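Local coordinates for DUF2235 domain-containing protein (Pseudomonas aeruginosa, PDB 4O5P) that probably hydrolyses membrane phospholipids of rival cells as a type VI secretion effector built around an alpha/beta-hydrolase catalytic domain, at residues G235-A240 / G377-V382; G278-V283 / Q404-H409; G239-R244 / M299-D304. All coordinates share one frame; numbering follows the deposited sequence.

Contact 1 of 3, residues G235-A240 / G377-V382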
ATOM      1  N   GLY A 235      -4.355   7.408   2.970  1.00 12.72           N
ATOM      2  CA  GLY A 235      -4.023   6.194   2.240  1.00 10.98           C
ATOM      3  C   GLY A 235      -3.250   5.211   3.106  1.00 13.67           C
ATOM      4  O   GLY A 235      -2.494   5.628   3.986  1.00 14.58           O
ATOM      5  N   PHE A 236      -3.432   3.919   2.866  1.00 12.13           N
ATOM      6  CA  PHE A 236      -2.595   2.925   3.580  1.00 14.80           C
ATOM      7  C   PHE A 236      -2.053   1.925   2.573  1.00 12.14           C
ATOM      8  O   PHE A 236      -2.790   1.484   1.686  1.00 13.80           O
ATOM      9  CB  PHE A 236      -3.416   2.263   4.714  1.00 11.81           C
ATOM     10  CG  PHE A 236      -2.884   0.933   5.230  1.00 16.85           C
ATOM     11  CD1 PHE A 236      -1.520   0.707   5.467  1.00 12.04           C
ATOM     12  CD2 PHE A 236      -3.786  -0.084   5.527  1.00 15.45           C
ATOM     13  CE1 PHE A 236      -1.083  -0.532   5.957  1.00 14.02           C
ATOM     14  CE2 PHE A 236      -3.357  -1.314   6.030  1.00 15.94           C
ATOM     15  CZ  PHE A 236      -2.009  -1.541   6.238  1.00 12.65           C
ATOM     16  N   SER A 237      -0.762   1.593   2.680  1.00 13.36           N
ATOM     17  CA  SER A 237      -0.174   0.505   1.870  1.00 13.67           C
ATOM     18  C   SER A 237      -0.159   0.883   0.396  1.00 11.37           C
ATOM     19  O   SER A 237       0.308   1.949   0.037  1.00 12.89           O
ATOM     20  CB  SER A 237      -0.935  -0.807   2.077  1.00 12.65           C
ATOM     21  OG  SER A 237      -0.213  -1.928   1.541  1.00 14.86           O
ATOM     22  N   ARG A 238      -0.690   0.027  -0.468  1.00 12.42           N
ATOM     23  CA  ARG A 238      -0.780   0.409  -1.860  1.00 13.99           C
ATOM     24  C   ARG A 238      -1.745   1.569  -2.035  1.00 13.68           C
ATOM     25  O   ARG A 238      -1.696   2.280  -3.037  1.00 14.25           O
ATOM     26  CB  ARG A 238      -1.128  -0.792  -2.747  1.00 16.25           C
ATOM     27  CG  ARG A 238       0.078  -1.690  -2.886  1.00 18.55           C
ATOM     28  CD  ARG A 238      -0.232  -3.050  -3.421  1.00 21.67           C
ATOM     29  NE  ARG A 238       1.006  -3.780  -3.649  1.00 19.84           N
ATOM     30  CZ  ARG A 238       1.522  -4.669  -2.804  1.00 23.33           C
ATOM     31  NH1 ARG A 238       0.913  -4.947  -1.652  1.00 19.14           N
ATOM     32  NH2 ARG A 238       2.653  -5.281  -3.115  1.00 19.62           N
ATOM     33  N   GLY A 239      -2.585   1.801  -1.036  1.00 13.36           N
ATOM     34  CA  GLY A 239      -3.536   2.898  -1.121  1.00 13.60           C
ATOM     35  C   GLY A 239      -2.818   4.197  -0.767  1.00 15.25           C
ATOM     36  O   GLY A 239      -3.200   5.272  -1.210  1.00 15.14           O
ATOM     37  N   ALA A 240      -1.754   4.087   0.025  1.00 12.65           N
ATOM     38  CA  ALA A 240      -0.879   5.230   0.274  1.00 13.60           C
ATOM     39  C   ALA A 240      -0.063   5.539  -0.983  1.00 12.79           C
ATOM     40  O   ALA A 240       0.129   6.705  -1.351  1.00 13.47           O
ATOM     41  CB  ALA A 240       0.039   4.958   1.471  1.00 11.06           C
ATOM     42  N   GLY A 377       5.464  -2.527  15.299  1.00 15.59           N
ATOM     43  CA  GLY A 377       4.563  -3.465  14.653  1.00 11.96           C
ATOM     44  C   GLY A 377       4.863  -3.681  13.187  1.00 11.61           C
ATOM     45  O   GLY A 377       5.747  -3.050  12.610  1.00 14.72           O
ATOM     46  N   VAL A 378       4.139  -4.602  12.574  1.00 12.21           N
ATOM     47  CA  VAL A 378       4.327  -4.868  11.167  1.00 10.91           C
ATOM     48  C   VAL A 378       3.289  -4.060  10.383  1.00 13.05           C
ATOM     49  O   VAL A 378       2.687  -3.150  10.947  1.00 11.68           O
ATOM     50  CB  VAL A 378       4.271  -6.358  10.871  1.00 12.21           C
ATOM     51  CG1 VAL A 378       5.404  -7.061  11.662  1.00 13.70           C
ATOM     52  CG2 VAL A 378       2.927  -6.927  11.263  1.00 10.16           C
ATOM     53  N   HIS A 379       3.103  -4.381   9.103  1.00 11.47           N
ATOM     54  CA  HIS A 379       2.407  -3.503   8.153  1.00 11.84           C
ATOM     55  C   HIS A 379       1.022  -3.038   8.674  1.00 12.61           C
ATOM     56  O   HIS A 379       0.745  -1.822   8.807  1.00 13.16           O
ATOM     57  CB  HIS A 379       2.294  -4.254   6.813  1.00 11.37           C
ATOM     58  CG  HIS A 379       1.750  -3.450   5.673  1.00 12.40           C
ATOM     59  ND1 HIS A 379       2.164  -2.165   5.391  1.00 10.31           N
ATOM     60  CD2 HIS A 379       0.874  -3.781   4.694  1.00 13.02           C
ATOM     61  CE1 HIS A 379       1.551  -1.732   4.308  1.00 12.27           C
ATOM     62  NE2 HIS A 379       0.751  -2.690   3.870  1.00 11.91           N
ATOM     63  N   SER A 380       0.176  -4.004   9.014  1.00 13.77           N
ATOM     64  CA  SER A 380      -1.184  -3.697   9.457  1.00 14.39           C
ATOM     65  C   SER A 380      -1.290  -3.321  10.938  1.00 16.07           C
ATOM     66  O   SER A 380      -2.374  -2.939  11.415  1.00 17.25           O
ATOM     67  CB  SER A 380      -2.126  -4.842   9.104  1.00 15.82           C
ATOM     68  OG  SER A 380      -2.304  -4.878   7.702  1.00 15.10           O
ATOM     69  N   ASP A 381      -0.173  -3.424  11.655  1.00 14.23           N
ATOM     70  CA  ASP A 381      -0.055  -2.839  12.988  1.00 15.82           C
ATOM     71  C   ASP A 381       0.016  -1.318  12.912  1.00 15.76           C
ATOM     72  O   ASP A 381      -0.192  -0.623  13.911  1.00 14.98           O
ATOM     73  CB  ASP A 381       1.184  -3.362  13.712  1.00 13.53           C
ATOM     74  CG  ASP A 381       1.018  -4.794  14.187  1.00 17.30           C
ATOM     75  OD1 ASP A 381      -0.136  -5.157  14.535  1.00 13.94           O
ATOM     76  OD2 ASP A 381       2.039  -5.534  14.203  1.00 13.26           O
ATOM     77  N   VAL A 382       0.306  -0.795  11.727  1.00 17.20           N
ATOM     78  CA  VAL A 382       0.341   0.652  11.546  1.00 13.80           C
ATOM     79  C   VAL A 382      -0.881   1.109  10.754  1.00 19.77           C
ATOM     80  O   VAL A 382      -1.541   2.102  11.113  1.00 15.03           O
ATOM     81  CB  VAL A 382       1.610   1.079  10.814  1.00 14.84           C
ATOM     82  CG1 VAL A 382       1.610   2.586  10.585  1.00 12.75           C
ATOM     83  CG2 VAL A 382       2.847   0.650  11.615  1.00 12.18           C
TER

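Contact 2 of 3, residues G278-V283 / Q404-H409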
ATOM      1  N   GLY A 278      -2.499  12.116   4.544  1.00 15.21           N
ATOM      2  CA  GLY A 278      -2.142  11.235   5.653  1.00 17.16           C
ATOM      3  C   GLY A 278      -1.887   9.820   5.171  1.00 15.18           C
ATOM      4  O   GLY A 278      -2.784   9.177   4.626  1.00 13.48           O
ATOM      5  N   LEU A 279      -0.674   9.325   5.406  1.00 14.83           N
ATOM      6  CA  LEU A 279      -0.243   8.049   4.852  1.00 14.62           C
ATOM      7  C   LEU A 279       0.236   7.054   5.916  1.00 13.52           C
ATOM      8  O   LEU A 279       0.982   7.403   6.837  1.00 13.12           O
ATOM      9  CB  LEU A 279       0.882   8.270   3.848  1.00 13.93           C
ATOM     10  CG  LEU A 279       0.697   9.380   2.825  1.00 15.73           C
ATOM     11  CD1 LEU A 279       2.032   9.617   2.132  1.00 15.53           C
ATOM     12  CD2 LEU A 279      -0.401   9.014   1.842  1.00 12.64           C
ATOM     13  N   PHE A 280      -0.215   5.812   5.791  1.00 14.34           N
ATOM     14  CA  PHE A 280       0.234   4.745   6.670  1.00 15.65           C
ATOM     15  C   PHE A 280       1.092   3.806   5.828  1.00 13.12           C
ATOM     16  O   PHE A 280       0.560   3.175   4.898  1.00 13.11           O
ATOM     17  CB  PHE A 280      -0.962   3.937   7.196  1.00 14.08           C
ATOM     18  CG  PHE A 280      -1.921   4.714   8.065  1.00 15.20           C
ATOM     19  CD1 PHE A 280      -1.759   4.729   9.450  1.00 15.56           C
ATOM     20  CD2 PHE A 280      -3.013   5.373   7.514  1.00 13.34           C
ATOM     21  CE1 PHE A 280      -2.645   5.405  10.266  1.00 15.28           C
ATOM     22  CE2 PHE A 280      -3.917   6.054   8.329  1.00 17.43           C
ATOM     23  CZ  PHE A 280      -3.732   6.076   9.709  1.00 16.05           C
ATOM     24  N   ASP A 281       2.396   3.749   6.118  1.00 12.10           N
ATOM     25  CA  ASP A 281       3.294   2.690   5.597  1.00 12.17           C
ATOM     26  C   ASP A 281       3.146   2.430   4.111  1.00 12.04           C
ATOM     27  O   ASP A 281       2.638   1.382   3.724  1.00 13.45           O
ATOM     28  CB  ASP A 281       3.060   1.377   6.362  1.00 13.56           C
ATOM     29  CG  ASP A 281       4.299   0.520   6.455  1.00 11.56           C
ATOM     30  OD1 ASP A 281       5.357   1.050   6.842  1.00 12.42           O
ATOM     31  OD2 ASP A 281       4.230  -0.693   6.149  1.00 14.76           O
ATOM     32  N   THR A 282       3.580   3.390   3.284  1.00 12.77           N
ATOM     33  CA  THR A 282       3.444   3.307   1.833  1.00 13.97           C
ATOM     34  C   THR A 282       4.142   2.093   1.230  1.00 13.84           C
ATOM     35  O   THR A 282       5.334   1.893   1.462  1.00 14.18           O
ATOM     36  CB  THR A 282       4.079   4.524   1.158  1.00 12.25           C
ATOM     37  OG1 THR A 282       3.490   5.715   1.678  1.00 14.90           O
ATOM     38  CG2 THR A 282       3.889   4.468  -0.358  1.00 14.06           C
ATOM     39  N   VAL A 283       3.403   1.303   0.446  1.00 14.81           N
ATOM     40  CA  VAL A 283       3.990   0.180  -0.298  1.00 15.37           C
ATOM     41  C   VAL A 283       3.555   0.277  -1.745  1.00 14.80           C
ATOM     42  O   VAL A 283       2.370   0.267  -2.026  1.00 15.61           O
ATOM     43  CB  VAL A 283       3.543  -1.179   0.260  1.00 13.42           C
ATOM     44  CG1 VAL A 283       4.013  -2.316  -0.671  1.00 13.79           C
ATOM     45  CG2 VAL A 283       4.067  -1.369   1.688  1.00 11.11           C
ATOM     46  N   GLN A 404      -4.500   1.068  16.814  1.00 18.39           N
ATOM     47  CA  GLN A 404      -5.325   2.143  17.364  1.00 18.50           C
ATOM     48  C   GLN A 404      -4.529   3.382  17.751  1.00 18.62           C
ATOM     49  O   GLN A 404      -5.107   4.471  17.856  1.00 18.52           O
ATOM     50  CB  GLN A 404      -6.161   1.641  18.555  1.00 18.16           C
ATOM     51  CG  GLN A 404      -7.183   0.550  18.181  1.00 16.70           C
ATOM     52  CD  GLN A 404      -8.340   1.074  17.337  1.00 21.73           C
ATOM     53  OE1 GLN A 404      -8.476   0.741  16.152  1.00 19.31           O
ATOM     54  NE2 GLN A 404      -9.191   1.885  17.953  1.00 23.21           N
ATOM     55  N   ILE A 405      -3.217   3.247  17.954  1.00 19.25           N
ATOM     56  CA  ILE A 405      -2.433   4.425  18.363  1.00 17.73           C
ATOM     57  C   ILE A 405      -2.193   5.307  17.144  1.00 19.79           C
ATOM     58  O   ILE A 405      -2.578   6.494  17.112  1.00 17.63           O
ATOM     59  CB  ILE A 405      -1.071   4.039  19.033  1.00 19.27           C
ATOM     60  CG1 ILE A 405      -1.283   3.050  20.178  1.00 18.92           C
ATOM     61  CG2 ILE A 405      -0.336   5.277  19.535  1.00 18.54           C
ATOM     62  CD1 ILE A 405      -2.123   3.601  21.321  1.00 19.28           C
ATOM     63  N   ALA A 406      -1.577   4.713  16.126  1.00 19.90           N
ATOM     64  CA  ALA A 406      -1.387   5.404  14.853  1.00 17.12           C
ATOM     65  C   ALA A 406      -2.697   6.037  14.382  1.00 17.18           C
ATOM     66  O   ALA A 406      -2.707   7.179  13.915  1.00 20.30           O
ATOM     67  CB  ALA A 406      -0.845   4.459  13.813  1.00 17.19           C
ATOM     68  N   LEU A 407      -3.806   5.313  14.533  1.00 19.38           N
ATOM     69  CA  LEU A 407      -5.118   5.838  14.119  1.00 18.81           C
ATOM     70  C   LEU A 407      -5.406   7.160  14.824  1.00 18.42           C
ATOM     71  O   LEU A 407      -5.685   8.193  14.177  1.00 19.05           O
ATOM     72  CB  LEU A 407      -6.223   4.826  14.438  1.00 18.15           C
ATOM     73  CG  LEU A 407      -7.667   5.320  14.404  1.00 16.22           C
ATOM     74  CD1 LEU A 407      -8.078   5.667  12.975  1.00 17.92           C
ATOM     75  CD2 LEU A 407      -8.570   4.264  14.964  1.00 17.97           C
ATOM     76  N   GLN A 408      -5.297   7.148  16.144  1.00 14.50           N
ATOM     77  CA  GLN A 408      -5.580   8.369  16.883  1.00 21.26           C
ATOM     78  C   GLN A 408      -4.606   9.459  16.456  1.00 19.84           C
ATOM     79  O   GLN A 408      -4.992  10.634  16.263  1.00 19.85           O
ATOM     80  CB  GLN A 408      -5.532   8.123  18.394  1.00 21.76           C
ATOM     81  CG  GLN A 408      -6.776   7.415  18.928  1.00 14.76           C
ATOM     82  CD  GLN A 408      -7.001   7.644  20.424  1.00 23.20           C
ATOM     83  OE1 GLN A 408      -6.256   8.382  21.073  1.00 20.72           O
ATOM     84  NE2 GLN A 408      -8.037   7.004  20.975  1.00 23.85           N
ATOM     85  N   HIS A 409      -3.360   9.063  16.233  1.00 15.33           N
ATOM     86  CA  HIS A 409      -2.356  10.058  15.914  1.00 20.39           C
ATOM     87  C   HIS A 409      -2.784  10.719  14.607  1.00 21.40           C
ATOM     88  O   HIS A 409      -2.787  11.961  14.496  1.00 19.61           O
ATOM     89  CB  HIS A 409      -0.965   9.416  15.825  1.00 17.98           C
ATOM     90  CG  HIS A 409       0.136  10.371  15.481  1.00 20.45           C
ATOM     91  ND1 HIS A 409       1.446   9.968  15.335  1.00 17.64           N
ATOM     92  CD2 HIS A 409       0.126  11.708  15.247  1.00 18.79           C
ATOM     93  CE1 HIS A 409       2.193  11.013  15.019  1.00 17.24           C
ATOM     94  NE2 HIS A 409       1.414  12.079  14.952  1.00 19.43           N
TER

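Contact 3 of 3, residues G239-R244 / M299-D304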
ATOM      1  N   GLY A 239      -2.585   1.801  -1.036  1.00 13.36           N
ATOM      2  CA  GLY A 239      -3.536   2.898  -1.121  1.00 13.60           C
ATOM      3  C   GLY A 239      -2.818   4.197  -0.767  1.00 15.25           C
ATOM      4  O   GLY A 239      -3.200   5.272  -1.210  1.00 15.14           O
ATOM      5  N   ALA A 240      -1.754   4.087   0.025  1.00 12.65           N
ATOM      6  CA  ALA A 240      -0.879   5.230   0.274  1.00 13.60           C
ATOM      7  C   ALA A 240      -0.063   5.539  -0.983  1.00 12.79           C
ATOM      8  O   ALA A 240       0.129   6.705  -1.351  1.00 13.47           O
ATOM      9  CB  ALA A 240       0.039   4.958   1.471  1.00 11.06           C
ATOM     10  N   ALA A 241       0.416   4.490  -1.649  1.00 14.41           N
ATOM     11  CA  ALA A 241       1.060   4.672  -2.954  1.00 13.41           C
ATOM     12  C   ALA A 241       0.118   5.377  -3.927  1.00 16.04           C
ATOM     13  O   ALA A 241       0.525   6.314  -4.644  1.00 16.36           O
ATOM     14  CB  ALA A 241       1.511   3.336  -3.526  1.00 15.38           C
ATOM     15  N   GLU A 242      -1.136   4.914  -3.959  1.00 14.68           N
ATOM     16  CA  GLU A 242      -2.155   5.508  -4.807  1.00 16.75           C
ATOM     17  C   GLU A 242      -2.396   6.960  -4.440  1.00 14.62           C
ATOM     18  O   GLU A 242      -2.582   7.784  -5.315  1.00 14.75           O
ATOM     19  CB  GLU A 242      -3.467   4.742  -4.711  1.00 16.48           C
ATOM     20  CG  GLU A 242      -3.479   3.381  -5.419  1.00 15.42           C
ATOM     21  CD  GLU A 242      -4.448   2.450  -4.749  1.00 15.46           C
ATOM     22  OE1 GLU A 242      -5.484   2.951  -4.265  1.00 18.44           O
ATOM     23  OE2 GLU A 242      -4.179   1.232  -4.672  1.00 16.80           O
ATOM     24  N   ALA A 243      -2.412   7.276  -3.151  1.00 16.50           N
ATOM     25  CA  ALA A 243      -2.619   8.671  -2.734  1.00 16.61           C
ATOM     26  C   ALA A 243      -1.494   9.560  -3.232  1.00 15.00           C
ATOM     27  O   ALA A 243      -1.720  10.700  -3.663  1.00 17.13           O
ATOM     28  CB  ALA A 243      -2.741   8.776  -1.248  1.00 12.28           C
ATOM     29  N   ARG A 244      -0.278   9.051  -3.167  1.00 15.41           N
ATOM     30  CA  ARG A 244       0.874   9.844  -3.590  1.00 16.70           C
ATOM     31  C   ARG A 244       0.881  10.083  -5.096  1.00 14.66           C
ATOM     32  O   ARG A 244       1.096  11.216  -5.567  1.00 16.80           O
ATOM     33  CB  ARG A 244       2.160   9.178  -3.085  1.00 17.57           C
ATOM     34  CG  ARG A 244       2.197   9.200  -1.554  1.00 12.21           C
ATOM     35  CD  ARG A 244       3.250   8.270  -0.935  1.00 12.96           C
ATOM     36  NE  ARG A 244       4.629   8.704  -1.158  1.00 14.25           N
ATOM     37  CZ  ARG A 244       5.658   8.241  -0.459  1.00 14.18           C
ATOM     38  NH1 ARG A 244       5.436   7.371   0.515  1.00 12.20           N
ATOM     39  NH2 ARG A 244       6.898   8.645  -0.718  1.00 15.45           N
HETATM   40  N   MSE A 299       5.078  -0.826  -8.969  1.00 16.61           N
HETATM   41  CA  MSE A 299       4.081  -0.812 -10.039  1.00 18.82           C
HETATM   42  C   MSE A 299       4.442   0.329 -10.996  1.00 16.73           C
HETATM   43  O   MSE A 299       5.000   1.361 -10.571  1.00 17.76           O
HETATM   44  CB  MSE A 299       2.674  -0.611  -9.460  1.00 17.70           C
HETATM   45  CG  MSE A 299       2.131  -1.855  -8.782  1.00 20.45           C
HETATM   46 SE   MSE A 299       0.521  -1.533  -7.698  1.00 27.05          SE
HETATM   47  CE  MSE A 299       0.098  -3.390  -7.308  1.00 26.30           C
ATOM     48  N   ASP A 300       4.125   0.155 -12.275  1.00 17.28           N
ATOM     49  CA  ASP A 300       4.567   1.113 -13.289  1.00 16.09           C
ATOM     50  C   ASP A 300       4.122   2.560 -12.999  1.00 19.53           C
ATOM     51  O   ASP A 300       4.904   3.507 -13.184  1.00 17.04           O
ATOM     52  CB  ASP A 300       4.189   0.654 -14.715  1.00 18.94           C
ATOM     53  CG  ASP A 300       2.706   0.346 -14.877  1.00 18.02           C
ATOM     54  OD1 ASP A 300       1.886   0.760 -14.027  1.00 19.01           O
ATOM     55  OD2 ASP A 300       2.344  -0.315 -15.876  1.00 25.04           O
ATOM     56  N   TRP A 301       2.899   2.736 -12.500  1.00 14.23           N
ATOM     57  CA  TRP A 301       2.404   4.100 -12.286  1.00 18.15           C
ATOM     58  C   TRP A 301       3.119   4.808 -11.137  1.00 20.34           C
ATOM     59  O   TRP A 301       3.074   6.046 -11.026  1.00 17.17           O
ATOM     60  CB  TRP A 301       0.892   4.107 -12.072  1.00 18.01           C
ATOM     61  CG  TRP A 301       0.410   3.148 -11.033  1.00 16.20           C
ATOM     62  CD1 TRP A 301      -0.139   1.922 -11.255  1.00 16.51           C
ATOM     63  CD2 TRP A 301       0.426   3.330  -9.614  1.00 15.66           C
ATOM     64  NE1 TRP A 301      -0.467   1.328 -10.064  1.00 17.76           N
ATOM     65  CE2 TRP A 301      -0.136   2.179  -9.038  1.00 16.09           C
ATOM     66  CE3 TRP A 301       0.859   4.364  -8.770  1.00 14.73           C
ATOM     67  CZ2 TRP A 301      -0.262   2.013  -7.657  1.00 15.82           C
ATOM     68  CZ3 TRP A 301       0.729   4.203  -7.404  1.00 18.08           C
ATOM     69  CH2 TRP A 301       0.167   3.039  -6.858  1.00 11.72           C
ATOM     70  N   ALA A 302       3.778   4.010 -10.294  1.00 14.86           N
ATOM     71  CA  ALA A 302       4.421   4.490  -9.074  1.00 17.93           C
ATOM     72  C   ALA A 302       5.833   5.022  -9.294  1.00 21.02           C
ATOM     73  O   ALA A 302       6.344   5.779  -8.453  1.00 21.04           O
ATOM     74  CB  ALA A 302       4.454   3.384  -8.012  1.00 18.29           C
ATOM     75  N   ASP A 303       6.466   4.608 -10.396  1.00 19.23           N
ATOM     76  CA  ASP A 303       7.796   5.107 -10.757  1.00 19.60           C
ATOM     77  C   ASP A 303       7.758   6.618 -10.853  1.00 22.60           C
ATOM     78  O   ASP A 303       6.884   7.177 -11.530  1.00 23.13           O
ATOM     79  CB  ASP A 303       8.240   4.515 -12.086  1.00 23.23           C
ATOM     80  CG  ASP A 303       8.498   3.036 -11.997  1.00 19.22           C
ATOM     81  OD1 ASP A 303       9.243   2.617 -11.090  1.00 22.19           O
ATOM     82  OD2 ASP A 303       7.953   2.282 -12.823  1.00 17.63           O
ATOM     83  N   ASP A 304       8.680   7.272 -10.154  1.00 20.99           N
ATOM     84  CA  ASP A 304       8.777   8.738 -10.135  1.00 24.28           C
ATOM     85  C   ASP A 304       7.515   9.477  -9.683  1.00 20.36           C
ATOM     86  O   ASP A 304       7.408  10.689  -9.852  1.00 21.94           O
ATOM     87  CB  ASP A 304       9.259   9.269 -11.485  1.00 29.78           C
ATOM     88  CG  ASP A 304      10.629   8.732 -11.864  1.00 34.08           C
ATOM     89  OD1 ASP A 304      11.333   8.181 -10.980  1.00 34.86           O
ATOM     90  OD2 ASP A 304      11.009   8.868 -13.047  1.00 38.21           O
TER

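Contact 1 of 3, residues G235-A240 / G377-V382
Ser237 and His379 face each other from a tight strand-to-helix turn and the segment leading into helix 379-383, their CA atoms 7.9 Å apart. Ser237 sits between strand 225-236 and helix 238-254 with phi 67° and psi -128°, a strained conformation consistent with the nucleophile elbow of the alpha/beta-hydrolase fold. Gly235 and Gly239, having no side chains, suit the close packing of this turn, where Gly239 N bonds Phe236 O at 2.7 Å. In 377-382, Asp381 OD2 accepts a bond from Val378 N at 2.8 Å.

At the edge of the His379 imidazole, near its plane, Ser237 OG and His379 NE2 share a hydrogen bond of 2.6 Å. With Asp281 holding the other nitrogen, ND1, the arrangement is consistent with a Ser-His-Asp catalytic triad. Phe236 reaches the same imidazole because its CG stands anti to the backbone N (chi1 161°): Phe236 CE1 lies over one face, 3.3 Å from His379 CE1. Ser380 OG approaches the phenyl edge, 3.7 Å from Phe236 CZ.

Around this pair, Phe236 also packs on Phe280 of strand 270-280, Phe344 meets the imidazole, and Val382 packs on Leu334 and Ser336 of strand 331-336.

Contact 2 of 3, residues G278-V283 / Q404-H409
Phe280 bridges from the end of strand 270-280 to Ala406 on helix 403-416, a strand-to-helix contact of the alpha/beta-hydrolase fold in which a helix packs beside the central, largely parallel sheet. The backbones stay well apart, with the CA atoms of Phe280 and Ala406 8.4 Å from each other, and the long aromatic side chain spans the gap.

The apolar part of the contact is small and comes down to one corner of the ring. Phe280 CE1 meets the methyl group of Ala406, 4.1 Å from CB, and the bonds to CB of both residues are directed toward the opposite segment. A large residue on the strand thus faces a small one on the helix: phenylalanine supplies the reach, while alanine lets the ring come up to the helix backbone. Chi1 of -64° turns the phenyl group away from its own carbonyl carbon and out to the helix. Leu407, whose CB bond points away, contributes mainly through its backbone and packs against helix 91-97, where Asn91 also touches Phe280.

Polar bonds lie outside the contact itself. No hydrogen bond joins the two segments; the helix is held by its own ladder, including His409 N to Ile405 O at 2.8 Å, and Ala406 rests also on Leu334 of strand 331-336. Immediately after Phe280, Asp281 leaves the strand with phi 47° and psi 70°; its OD2 forms a salt bridge with Arg685 and its OD1 accepts a bond from Ser336 N, a setting consistent with the acid of a catalytic triad.

The remaining approach is from the helix backbone to the ring edge: Ala406 O and Leu407 N both lie near the phenyl plane, the amide nitrogen 4.4 Å from Phe280 CE1.

Contact 3 of 3, residues G239-R244 / M299-D304
Trp301 presses the six-membered end of its indole against Ala241 and Glu242 on helix 238-254, the helix that follows the probable nucleophile elbow. Apolar contact comes first: Ala241 CB, on a bond directed toward the loop, touches Trp301 CH2 at 3.6 Å, and the methylene Glu242 CG lies 3.9 Å from that same CH2. Alanine is small enough to let the broad ring settle close to the helix. The indole's own loop shelters one of its faces, with the CB atoms of Met299 (a selenomethionine) and Ala302 each 3.7 Å above the plane. A chi1 of 51° sets Trp301 CG between its backbone N and carbonyl carbon, folding the ring back over these neighbours.

The polar approaches are backbone to ring. Ala241 O lies at the indole edge, near its plane, 3.5 Å from Trp301 CZ3, whereas Glu242 N comes in obliquely, 3.7 Å from Trp301 CH2. The indole N-H makes a weak hydrogen bond to Ala139 O, and Ile146 of helix 139-162 adds further packing.

With no hydrogen bond crossing between the segments, adhesion here rests on van der Waals contact, perhaps aided by the weakly positive C-H rim of the indole facing a carbonyl oxygen.

How the contacts relate
Contacts 1 and 2 lie side by side, their centres about 7 Å apart, on neighbouring strands 225-236 and 270-280 of the main sheet. Contact 3 lies farther off, its centre about 14 Å from that of contact 1 and about 17 Å from that of contact 2, and shares helix 238-254 with contact 1. Along the chain, 235-240 and 239-244 come first, then 278-283, 299-304, 377-382 and 404-409, so contact 2 interleaves with both contact 1 and contact 3. Three chain-distant pieces thereby bring Ser237, Asp281 and His379 together, a triad probably serving hydrolysis. A weak hydrogen bond from Arg244 to Thr282 also links the shared helix to the loop after strand 270-280.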